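Local coordinates for protein pectate lyase (Paenibacillus sp. 0602, PDB 5GT5) that cleaves polygalacturonate by elimination and probably also partly methylated pectins, in an endo manner, probably with calcium as cofactor, at residues F169-D174 with G241-G246; N284-N289 with Y409-D414; R349-D354 with V392-K397. The protein carries 1 engineered substitution. One frame throughout, in Å; residues are numbered along the deposited sequence.

Contact 1 of 3, residues F169-D174 with G241-G246; sequences FNKAYD and GSQKKG
Lys-171 and Gln-243 mark the closest backbone approach, their CA atoms 5.5 Å apart, where the loop after strand 168-169 meets the loop after helix 233-241, with end-to-end directions 50° from each other. The amide of Gln-243 fills the gap between them. Gln-243 OE1 accepts the backbone N of Ala-172 at 2.9 Å, the donor lying well above the carbonyl plane. On the same amide, Gln-243 NE2 donates to Ala-172 O at 3.2 Å, nearly in the amide plane. A straighter bond runs from Gln-243 NE2 back to Lys-245 O of its own segment (2.9 Å, 171°), so three backbone groups fix the rotation of this buried amide. The bend at chi2 (62°) turns the amide into place after CG has left opposite the backbone N.

Lys-171 bends at chi2 and chi3, laying its methylenes beside Gly-241 O, with CD 3.4 Å from that oxygen. Lys-171 NZ then reaches Ser-242 O at 2.9 Å, and also bonds Ser-240 O and a water that accepts from Lys-244 N as well; Trp-136 adds a cation-pi contact. Lys-245, extended beyond CG, brings NZ within 3.1 Å of Asp-174 OD1, from above the carboxylate plane. Asp-174 is modelled in two conformers, so this salt bridge, seen in the one described, is tentative.

Asp-174 probably binds calcium together with Asp-152 and Asp-178, while Lys-245 lies beside the likely active-site residue Arg-276. Loops that leave the coils and build the cleft are a feature of the parallel beta-helix of family 1 pectate lyases, and these two probably help form it.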
loop_
_atom_site.group_PDB
_atom_site.type_symbol
_atom_site.label_atom_id
_atom_site.label_comp_id
_atom_site.label_asym_id
_atom_site.label_seq_id
_atom_site.Cartn_x
_atom_site.Cartn_y
_atom_site.Cartn_z
ATOM N N PHE A 169 -8.433 -19.904 -15.187
ATOM C CA PHE A 169 -8.953 -20.638 -14.037
ATOM C C PHE A 169 -10.067 -21.546 -14.510
ATOM O O PHE A 169 -10.934 -21.117 -15.270
ATOM C CB PHE A 169 -9.480 -19.662 -12.983
ATOM C CG PHE A 169 -8.445 -18.702 -12.472
ATOM C CD1 PHE A 169 -8.142 -17.539 -13.176
ATOM C CD2 PHE A 169 -7.753 -18.987 -11.306
ATOM C CE1 PHE A 169 -7.204 -16.646 -12.697
ATOM C CE2 PHE A 169 -6.795 -18.102 -10.818
ATOM C CZ PHE A 169 -6.517 -16.933 -11.511
ATOM N N ASN A 170 -10.022 -22.794 -14.046
ATOM C CA ASN A 170 -11.033 -23.799 -14.362
ATOM C C ASN A 170 -11.955 -23.983 -13.155
ATOM O O ASN A 170 -12.043 -23.084 -12.325
ATOM C CB ASN A 170 -10.330 -25.101 -14.763
ATOM C CG ASN A 170 -9.573 -24.975 -16.068
ATOM O OD1 ASN A 170 -10.148 -25.194 -17.152
ATOM N ND2 ASN A 170 -8.282 -24.635 -15.990
ATOM N N LYS A 171 -12.588 -25.133 -12.991
ATOM C CA LYS A 171 -13.512 -25.313 -11.873
ATOM C C LYS A 171 -12.769 -25.325 -10.546
ATOM O O LYS A 171 -11.664 -25.877 -10.425
ATOM C CB LYS A 171 -14.256 -26.649 -12.018
ATOM C CG LYS A 171 -15.305 -26.690 -13.113
ATOM C CD LYS A 171 -16.663 -26.412 -12.567
ATOM C CE LYS A 171 -17.202 -27.596 -11.711
ATOM N NZ LYS A 171 -18.442 -27.028 -11.095
ATOM N N ALA A 172 -13.383 -24.729 -9.533
ATOM C CA ALA A 172 -12.898 -24.848 -8.170
ATOM C C ALA A 172 -14.052 -25.210 -7.257
ATOM O O ALA A 172 -15.192 -24.799 -7.477
ATOM C CB ALA A 172 -12.250 -23.524 -7.690
ATOM N N TYR A 173 -13.728 -25.956 -6.212
ATOM C CA TYR A 173 -14.699 -26.319 -5.199
ATOM C C TYR A 173 -15.390 -25.082 -4.642
ATOM O O TYR A 173 -16.624 -25.041 -4.564
ATOM C CB TYR A 173 -14.007 -27.135 -4.101
ATOM C CG TYR A 173 -14.893 -27.635 -2.985
ATOM C CD1 TYR A 173 -15.272 -26.777 -1.957
ATOM C CD2 TYR A 173 -15.354 -28.953 -2.952
ATOM C CE1 TYR A 173 -16.080 -27.204 -0.915
ATOM C CE2 TYR A 173 -16.141 -29.406 -1.873
ATOM C CZ TYR A 173 -16.517 -28.517 -0.881
ATOM O OH TYR A 173 -17.279 -28.929 0.185
ATOM N N ASP A 174 -14.599 -24.088 -4.252
ATOM C CA ASP A 174 -15.137 -22.829 -3.739
ATOM C C ASP A 174 -14.797 -21.711 -4.724
ATOM O O ASP A 174 -15.239 -21.739 -5.869
ATOM C CB ASP A 174 -14.577 -22.603 -2.315
ATOM C CG ASP A 174 -15.303 -21.550 -1.508
ATOM O OD1 ASP A 174 -16.336 -21.021 -1.945
ATOM O OD2 ASP A 174 -14.845 -21.304 -0.361
ATOM N N GLY A 241 -21.106 -28.552 -14.893
ATOM C CA GLY A 241 -20.023 -27.981 -15.683
ATOM C C GLY A 241 -19.706 -26.547 -15.359
ATOM O O GLY A 241 -18.537 -26.153 -15.380
ATOM N N SER A 242 -20.719 -25.741 -15.090
ATOM C CA SER A 242 -20.470 -24.334 -14.743
ATOM C C SER A 242 -19.873 -24.155 -13.351
ATOM O O SER A 242 -20.029 -25.000 -12.467
ATOM C CB SER A 242 -21.754 -23.508 -14.888
ATOM O OG SER A 242 -22.836 -24.092 -14.200
ATOM N N GLN A 243 -19.124 -23.068 -13.195
ATOM C CA GLN A 243 -18.442 -22.791 -11.920
ATOM C C GLN A 243 -19.393 -22.063 -10.981
ATOM O O GLN A 243 -20.020 -21.086 -11.368
ATOM C CB GLN A 243 -17.209 -21.927 -12.219
ATOM C CG GLN A 243 -16.560 -21.292 -10.983
ATOM C CD GLN A 243 -16.027 -22.315 -10.002
ATOM O OE1 GLN A 243 -15.853 -23.499 -10.358
ATOM N NE2 GLN A 243 -15.743 -21.880 -8.778
ATOM N N LYS A 244 -19.536 -22.528 -9.748
ATOM C CA LYS A 244 -20.559 -21.953 -8.845
ATOM C C LYS A 244 -20.203 -20.559 -8.346
ATOM O O LYS A 244 -21.064 -19.695 -8.256
ATOM C CB LYS A 244 -20.788 -22.890 -7.655
ATOM C CG LYS A 244 -21.885 -22.487 -6.682
ATOM C CD LYS A 244 -23.237 -22.544 -7.358
ATOM C CE LYS A 244 -23.711 -23.980 -7.548
ATOM N NZ LYS A 244 -25.099 -24.047 -8.119
ATOM N N LYS A 245 -18.941 -20.322 -8.018
ATOM C CA LYS A 245 -18.525 -19.055 -7.372
ATOM C C LYS A 245 -17.333 -18.417 -8.076
ATOM O O LYS A 245 -16.340 -19.094 -8.358
ATOM C CB LYS A 245 -18.134 -19.301 -5.890
ATOM C CG LYS A 245 -19.275 -19.723 -4.979
ATOM C CD LYS A 245 -18.739 -20.397 -3.733
ATOM C CE LYS A 245 -19.843 -20.941 -2.842
ATOM N NZ LYS A 245 -19.319 -22.015 -1.945
ATOM N N GLY A 246 -17.402 -17.112 -8.332
ATOM C CA GLY A 246 -16.307 -16.384 -8.936
ATOM C C GLY A 246 -15.356 -15.723 -7.950
ATOM O O GLY A 246 -14.401 -16.340 -7.484
HETATM O O HOH W 1 -17.898 -24.940 -9.167
HETATM O O HOH W 2 -17.744 -22.741 -6.576
#

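Contact 2 of 3, residues N284-N289 with Y409-D414; sequences NAHAYN and YSYQLD
Asn-289, Tyr-288 and His-286 bury the most surface against residues 409-414, each giving up more than 60 Å². They lie on or just after strand 284-288 of the parallel beta-helix, which pairs with strands 262-271 and 333-337, and residues 409-414 pack on their side chains. Asn-289 OD1 takes the Asp-414 N-H at 2.8 Å, in the carbonyl plane and on a lone pair, while Asn-289 ND2 donates to Asp-414 O at 2.9 Å.

Tyr-288 holds CG between its backbone N and carbonyl carbon (chi1 69°), which places one ring face beneath Tyr-411 CD2. The rings slide past each other obliquely, their planes 34° apart. Leu-413 CD2 packs against Tyr-288 CB at 3.6 Å.

His-286 offers its ring edge to two tyrosines. Tyr-409 OH lies near the imidazole plane, 2.6 Å from His-286 ND1 in a short hydrogen bond. Elsewhere on the rim, His-286 CE1 points at the face of Tyr-411, 3.4 Å from Tyr-411 CZ, edge-to-face. His-286 NE2 bonds Glu-337, which Tyr-411 OH also reaches.

Chemically, hydrogen bonds thread this aromatic cluster: partners on both imidazole nitrogens fix the ring's rotation, and Glu-337 would tend to favour positive charge on it.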
loop_
_atom_site.group_PDB
_atom_site.type_symbol
_atom_site.label_atom_id
_atom_site.label_comp_id
_atom_site.label_asym_id
_atom_site.label_seq_id
_atom_site.Cartn_x
_atom_site.Cartn_y
_atom_site.Cartn_z
ATOM N N ASN A 284 -14.764 -1.022 -2.774
ATOM C CA ASN A 284 -14.901 -0.495 -4.121
ATOM C C ASN A 284 -14.458 -1.507 -5.142
ATOM O O ASN A 284 -13.366 -2.060 -5.043
ATOM C CB ASN A 284 -14.040 0.761 -4.314
ATOM C CG ASN A 284 -14.505 1.918 -3.491
ATOM O OD1 ASN A 284 -15.588 2.453 -3.699
ATOM N ND2 ASN A 284 -13.659 2.347 -2.550
ATOM N N ALA A 285 -15.308 -1.766 -6.130
ATOM C CA ALA A 285 -14.948 -2.655 -7.224
ATOM C C ALA A 285 -15.306 -2.034 -8.555
ATOM O O ALA A 285 -16.427 -1.537 -8.705
ATOM C CB ALA A 285 -15.652 -3.986 -7.095
ATOM N N HIS A 286 -14.383 -2.095 -9.511
ATOM C CA HIS A 286 -14.580 -1.550 -10.851
ATOM C C HIS A 286 -14.296 -2.643 -11.867
ATOM O O HIS A 286 -13.172 -3.177 -11.909
ATOM C CB HIS A 286 -13.637 -0.345 -11.037
ATOM C CG HIS A 286 -13.684 0.272 -12.407
ATOM N ND1 HIS A 286 -12.558 0.774 -13.023
ATOM C CD2 HIS A 286 -14.721 0.526 -13.237
ATOM C CE1 HIS A 286 -12.890 1.265 -14.206
ATOM N NE2 HIS A 286 -14.187 1.118 -14.371
ATOM N N ALA A 287 -15.304 -2.979 -12.669
ATOM C CA ALA A 287 -15.137 -3.895 -13.790
ATOM C C ALA A 287 -15.378 -3.125 -15.082
ATOM O O ALA A 287 -16.393 -2.444 -15.244
ATOM C CB ALA A 287 -16.084 -5.058 -13.681
ATOM N N TYR A 288 -14.420 -3.205 -15.989
ATOM C CA TYR A 288 -14.609 -2.633 -17.317
ATOM C C TYR A 288 -14.163 -3.592 -18.393
ATOM O O TYR A 288 -13.218 -4.360 -18.217
ATOM C CB TYR A 288 -13.934 -1.261 -17.459
ATOM C CG TYR A 288 -12.401 -1.197 -17.474
ATOM C CD1 TYR A 288 -11.674 -1.074 -16.283
ATOM C CD2 TYR A 288 -11.682 -1.196 -18.689
ATOM C CE1 TYR A 288 -10.295 -0.929 -16.301
ATOM C CE2 TYR A 288 -10.283 -1.070 -18.710
ATOM C CZ TYR A 288 -9.608 -0.965 -17.511
ATOM O OH TYR A 288 -8.239 -0.834 -17.509
ATOM N N ASN A 289 -14.862 -3.579 -19.530
ATOM C CA ASN A 289 -14.505 -4.451 -20.650
ATOM C C ASN A 289 -14.361 -5.896 -20.200
ATOM O O ASN A 289 -13.388 -6.567 -20.551
ATOM C CB ASN A 289 -13.199 -4.001 -21.326
ATOM C CG ASN A 289 -13.321 -2.672 -22.097
ATOM O OD1 ASN A 289 -12.307 -1.997 -22.287
ATOM N ND2 ASN A 289 -14.521 -2.316 -22.561
ATOM N N TYR A 409 -7.407 6.329 -10.712
ATOM C CA TYR A 409 -6.536 5.913 -11.799
ATOM C C TYR A 409 -7.184 6.209 -13.132
ATOM O O TYR A 409 -8.405 6.342 -13.222
ATOM C CB TYR A 409 -6.221 4.426 -11.677
ATOM C CG TYR A 409 -7.412 3.488 -11.600
ATOM C CD1 TYR A 409 -8.115 3.101 -12.761
ATOM C CD2 TYR A 409 -7.808 2.959 -10.377
ATOM C CE1 TYR A 409 -9.203 2.216 -12.691
ATOM C CE2 TYR A 409 -8.857 2.066 -10.292
ATOM C CZ TYR A 409 -9.547 1.696 -11.442
ATOM O OH TYR A 409 -10.579 0.798 -11.339
ATOM N N SER A 410 -6.364 6.347 -14.166
ATOM C CA SER A 410 -6.941 6.541 -15.481
ATOM C C SER A 410 -6.912 5.231 -16.239
ATOM O O SER A 410 -6.141 4.327 -15.913
ATOM C CB SER A 410 -6.188 7.631 -16.241
ATOM O OG SER A 410 -4.837 7.254 -16.425
ATOM N N TYR A 411 -7.723 5.149 -17.283
ATOM C CA TYR A 411 -7.888 3.914 -18.020
ATOM C C TYR A 411 -8.617 4.220 -19.310
ATOM O O TYR A 411 -9.401 5.172 -19.396
ATOM C CB TYR A 411 -8.673 2.865 -17.202
ATOM C CG TYR A 411 -10.057 3.294 -16.786
ATOM C CD1 TYR A 411 -10.271 4.107 -15.668
ATOM C CD2 TYR A 411 -11.178 2.872 -17.507
ATOM C CE1 TYR A 411 -11.541 4.506 -15.298
ATOM C CE2 TYR A 411 -12.444 3.262 -17.142
ATOM C CZ TYR A 411 -12.629 4.065 -16.041
ATOM O OH TYR A 411 -13.889 4.461 -15.670
ATOM N N GLN A 412 -8.344 3.384 -20.297
ATOM C CA GLN A 412 -8.943 3.446 -21.619
ATOM C C GLN A 412 -10.030 2.390 -21.710
ATOM O O GLN A 412 -9.842 1.254 -21.262
ATOM C CB GLN A 412 -7.863 3.169 -22.666
ATOM C CG GLN A 412 -8.364 3.088 -24.097
ATOM C CD GLN A 412 -8.488 4.434 -24.772
ATOM O OE1 GLN A 412 -8.043 5.455 -24.240
ATOM N NE2 GLN A 412 -9.125 4.449 -25.945
ATOM N N LEU A 413 -11.160 2.760 -22.294
ATOM C CA LEU A 413 -12.279 1.841 -22.485
ATOM C C LEU A 413 -12.414 1.426 -23.935
ATOM O O LEU A 413 -12.419 2.282 -24.829
ATOM C CB LEU A 413 -13.563 2.536 -22.070
ATOM C CG LEU A 413 -13.755 2.763 -20.575
ATOM C CD1 LEU A 413 -14.938 3.686 -20.271
ATOM C CD2 LEU A 413 -13.943 1.404 -19.934
ATOM N N ASP A 414 -12.512 0.119 -24.176
ATOM C CA ASP A 414 -12.864 -0.384 -25.496
ATOM C C ASP A 414 -14.356 -0.434 -25.663
ATOM O O ASP A 414 -15.094 -0.430 -24.677
ATOM C CB ASP A 414 -12.313 -1.786 -25.719
ATOM C CG ASP A 414 -10.824 -1.845 -25.574
ATOM O OD1 ASP A 414 -10.170 -0.785 -25.715
ATOM O OD2 ASP A 414 -10.303 -2.954 -25.317
#

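Contact 3 of 3, residues R349-D354 with V392-K397; sequences RNNQTD and VPAAIK
A single beta bridge between Arg-349 and Val-392 adds residues 392-397 to the edge of a parallel sheet, at the end of strand 346-349. The CA atoms of the pair are 4.9 Å apart and the two chains run in the same direction. Asn-350 N donates to Val-392 O at 2.9 Å, and Val-392 bonds back to Val-348. Arg-349 CA also approaches Val-392 O, at 3.0 Å, as a CA-H...O contact.

Beyond the bridge the side chain of Asn-350 takes over the role of a peptide group. Its CG sits between the backbone N and carbonyl carbon (chi1 71°), which turns the amide toward Ala-394. Asn-350 OD1 accepts from Ala-394 N at 3.0 Å, in the carbonyl plane and on a lone pair. Asn-350 ND2 donates to Ala-394 O at 3.0 Å in an almost linear bond (179°), and a water links the same nitrogen to Lys-397 N. Both backbone polar atoms of Ala-394 are thereby engaged just after the cis peptide that precedes Pro-393.

Van der Waals contact completes the join: Asn-351 CB meets Ala-394 CB at 3.6 Å, and Pro-393 CD rests 3.4 Å from the carbonyl oxygen Asn-351 O. Arg-349 is steadied within its own segment, since Arg-349 NE donates to Gln-352 OE1 at 2.8 Å in the guanidinium plane, while Tyr-346 makes a cation-pi contact with it. Asn-351 ND2 bonds Thr-361.

As Asn-351 OD1 accepts from Asp-354 N, an Asx motif turns the chain here, in a loop between successive strands of the parallel beta-helix.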
loop_
_atom_site.group_PDB
_atom_site.type_symbol
_atom_site.label_atom_id
_atom_site.label_comp_id
_atom_site.label_asym_id
_atom_site.label_seq_id
_atom_site.Cartn_x
_atom_site.Cartn_y
_atom_site.Cartn_z
ATOM N N ARG A 349 -27.119 -7.090 -8.869
ATOM C CA ARG A 349 -27.791 -7.303 -7.582
ATOM C C ARG A 349 -27.204 -6.400 -6.526
ATOM O O ARG A 349 -26.001 -6.096 -6.534
ATOM C CB ARG A 349 -27.687 -8.769 -7.139
ATOM C CG ARG A 349 -28.442 -9.716 -8.044
ATOM C CD ARG A 349 -28.346 -11.144 -7.545
ATOM N NE ARG A 349 -29.232 -11.338 -6.422
ATOM C CZ ARG A 349 -30.528 -11.636 -6.538
ATOM N NH1 ARG A 349 -31.075 -11.818 -7.735
ATOM N NH2 ARG A 349 -31.276 -11.769 -5.452
ATOM N N ASN A 350 -28.060 -5.993 -5.598
ATOM C CA ASN A 350 -27.691 -5.013 -4.587
ATOM C C ASN A 350 -27.933 -5.429 -3.138
ATOM O O ASN A 350 -27.703 -4.634 -2.250
ATOM C CB ASN A 350 -28.335 -3.637 -4.890
ATOM C CG ASN A 350 -29.847 -3.619 -4.651
ATOM O OD1 ASN A 350 -30.470 -4.654 -4.393
ATOM N ND2 ASN A 350 -30.433 -2.436 -4.741
ATOM N N ASN A 351 -28.397 -6.652 -2.896
ATOM C CA ASN A 351 -28.656 -7.075 -1.522
ATOM C C ASN A 351 -28.973 -8.551 -1.515
ATOM O O ASN A 351 -29.959 -8.971 -2.111
ATOM C CB ASN A 351 -29.845 -6.276 -0.932
ATOM C CG ASN A 351 -30.053 -6.548 0.553
ATOM O OD1 ASN A 351 -29.978 -7.699 0.991
ATOM N ND2 ASN A 351 -30.288 -5.504 1.325
ATOM N N GLN A 352 -28.115 -9.330 -0.862
ATOM C CA GLN A 352 -28.260 -10.771 -0.794
ATOM C C GLN A 352 -28.778 -11.273 0.552
ATOM O O GLN A 352 -29.311 -12.367 0.626
ATOM C CB GLN A 352 -26.894 -11.425 -0.976
ATOM C CG GLN A 352 -26.225 -11.126 -2.307
ATOM C CD GLN A 352 -27.000 -11.685 -3.452
ATOM O OE1 GLN A 352 -27.877 -11.010 -3.987
ATOM N NE2 GLN A 352 -26.686 -12.927 -3.856
ATOM N N THR A 353 -28.639 -10.480 1.603
ATOM C CA THR A 353 -28.848 -11.008 2.950
ATOM C C THR A 353 -30.257 -10.704 3.479
ATOM O O THR A 353 -30.870 -11.545 4.123
ATOM C CB THR A 353 -27.756 -10.482 3.918
ATOM O OG1 THR A 353 -26.468 -10.941 3.477
ATOM C CG2 THR A 353 -27.988 -10.990 5.345
ATOM N N ASP A 354 -30.769 -9.521 3.196
ATOM C CA ASP A 354 -32.111 -9.152 3.643
ATOM C C ASP A 354 -32.522 -7.875 2.931
ATOM O O ASP A 354 -32.136 -6.793 3.363
ATOM C CB ASP A 354 -32.128 -8.892 5.152
ATOM C CG ASP A 354 -33.525 -8.476 5.655
ATOM O OD1 ASP A 354 -34.458 -8.346 4.822
ATOM O OD2 ASP A 354 -33.674 -8.280 6.882
ATOM N N VAL A 392 -31.464 -5.230 -8.566
ATOM C CA VAL A 392 -32.493 -5.909 -7.787
ATOM C C VAL A 392 -31.831 -6.555 -6.575
ATOM O O VAL A 392 -30.628 -6.824 -6.613
ATOM C CB VAL A 392 -33.231 -6.991 -8.605
ATOM C CG1 VAL A 392 -33.809 -6.395 -9.855
ATOM C CG2 VAL A 392 -32.301 -8.140 -8.958
ATOM N N PRO A 393 -32.585 -6.818 -5.496
ATOM C CA PRO A 393 -34.021 -6.630 -5.278
ATOM C C PRO A 393 -34.361 -5.544 -4.261
ATOM O O PRO A 393 -35.556 -5.297 -4.001
ATOM C CB PRO A 393 -34.401 -7.975 -4.678
ATOM C CG PRO A 393 -33.251 -8.259 -3.758
ATOM C CD PRO A 393 -32.011 -7.707 -4.466
ATOM N N ALA A 394 -33.368 -4.894 -3.674
ATOM C CA ALA A 394 -33.637 -3.936 -2.602
ATOM C C ALA A 394 -33.805 -2.531 -3.144
ATOM O O ALA A 394 -33.373 -2.218 -4.273
ATOM C CB ALA A 394 -32.507 -3.973 -1.560
ATOM N N ALA A 395 -34.435 -1.684 -2.332
ATOM C CA ALA A 395 -34.532 -0.262 -2.627
ATOM C C ALA A 395 -33.154 0.229 -3.020
ATOM O O ALA A 395 -32.140 -0.076 -2.361
ATOM C CB ALA A 395 -35.031 0.479 -1.409
ATOM N N ILE A 396 -33.093 0.988 -4.115
ATOM C CA ILE A 396 -31.804 1.314 -4.731
ATOM C C ILE A 396 -31.116 2.455 -3.999
ATOM O O ILE A 396 -31.725 3.486 -3.728
ATOM C CB ILE A 396 -31.991 1.625 -6.240
ATOM C CG1 ILE A 396 -32.506 0.381 -6.948
ATOM C CG2 ILE A 396 -30.707 2.161 -6.887
ATOM C CD1 ILE A 396 -33.072 0.610 -8.359
ATOM N N LYS A 397 -29.850 2.275 -3.661
ATOM C CA LYS A 397 -29.031 3.345 -3.140
ATOM C C LYS A 397 -28.338 4.071 -4.279
ATOM O O LYS A 397 -27.676 3.443 -5.085
ATOM C CB LYS A 397 -27.931 2.789 -2.222
ATOM C CG LYS A 397 -28.430 2.262 -0.868
ATOM C CD LYS A 397 -27.261 1.781 -0.015
ATOM C CE LYS A 397 -27.637 1.485 1.427
ATOM N NZ LYS A 397 -26.437 0.933 2.143
HETATM O O HOH W 3 -28.472 -0.177 -4.744
#

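The centre of contact 1 lies about 7 Å from the centre of the chain and the contact is largely buried, whereas contacts 2 and 3 are partly buried, their centres about 18 and 23 Å from it. The three centres stand 23 to 24 Å apart, and none touches another. Contacts 2 and 3 share an element: the long loop after strand 378-380, which meets strand 284-288 through residues 409-414 and the end of strand 346-349 through residues 392-397. Each contact uses a side-chain amide to bind backbone N and O of one residue. Around this, contact 1 gathers charges near the probable calcium site, contact 2 aromatic rings, and contact 3 backbone pairing and small apolar groups.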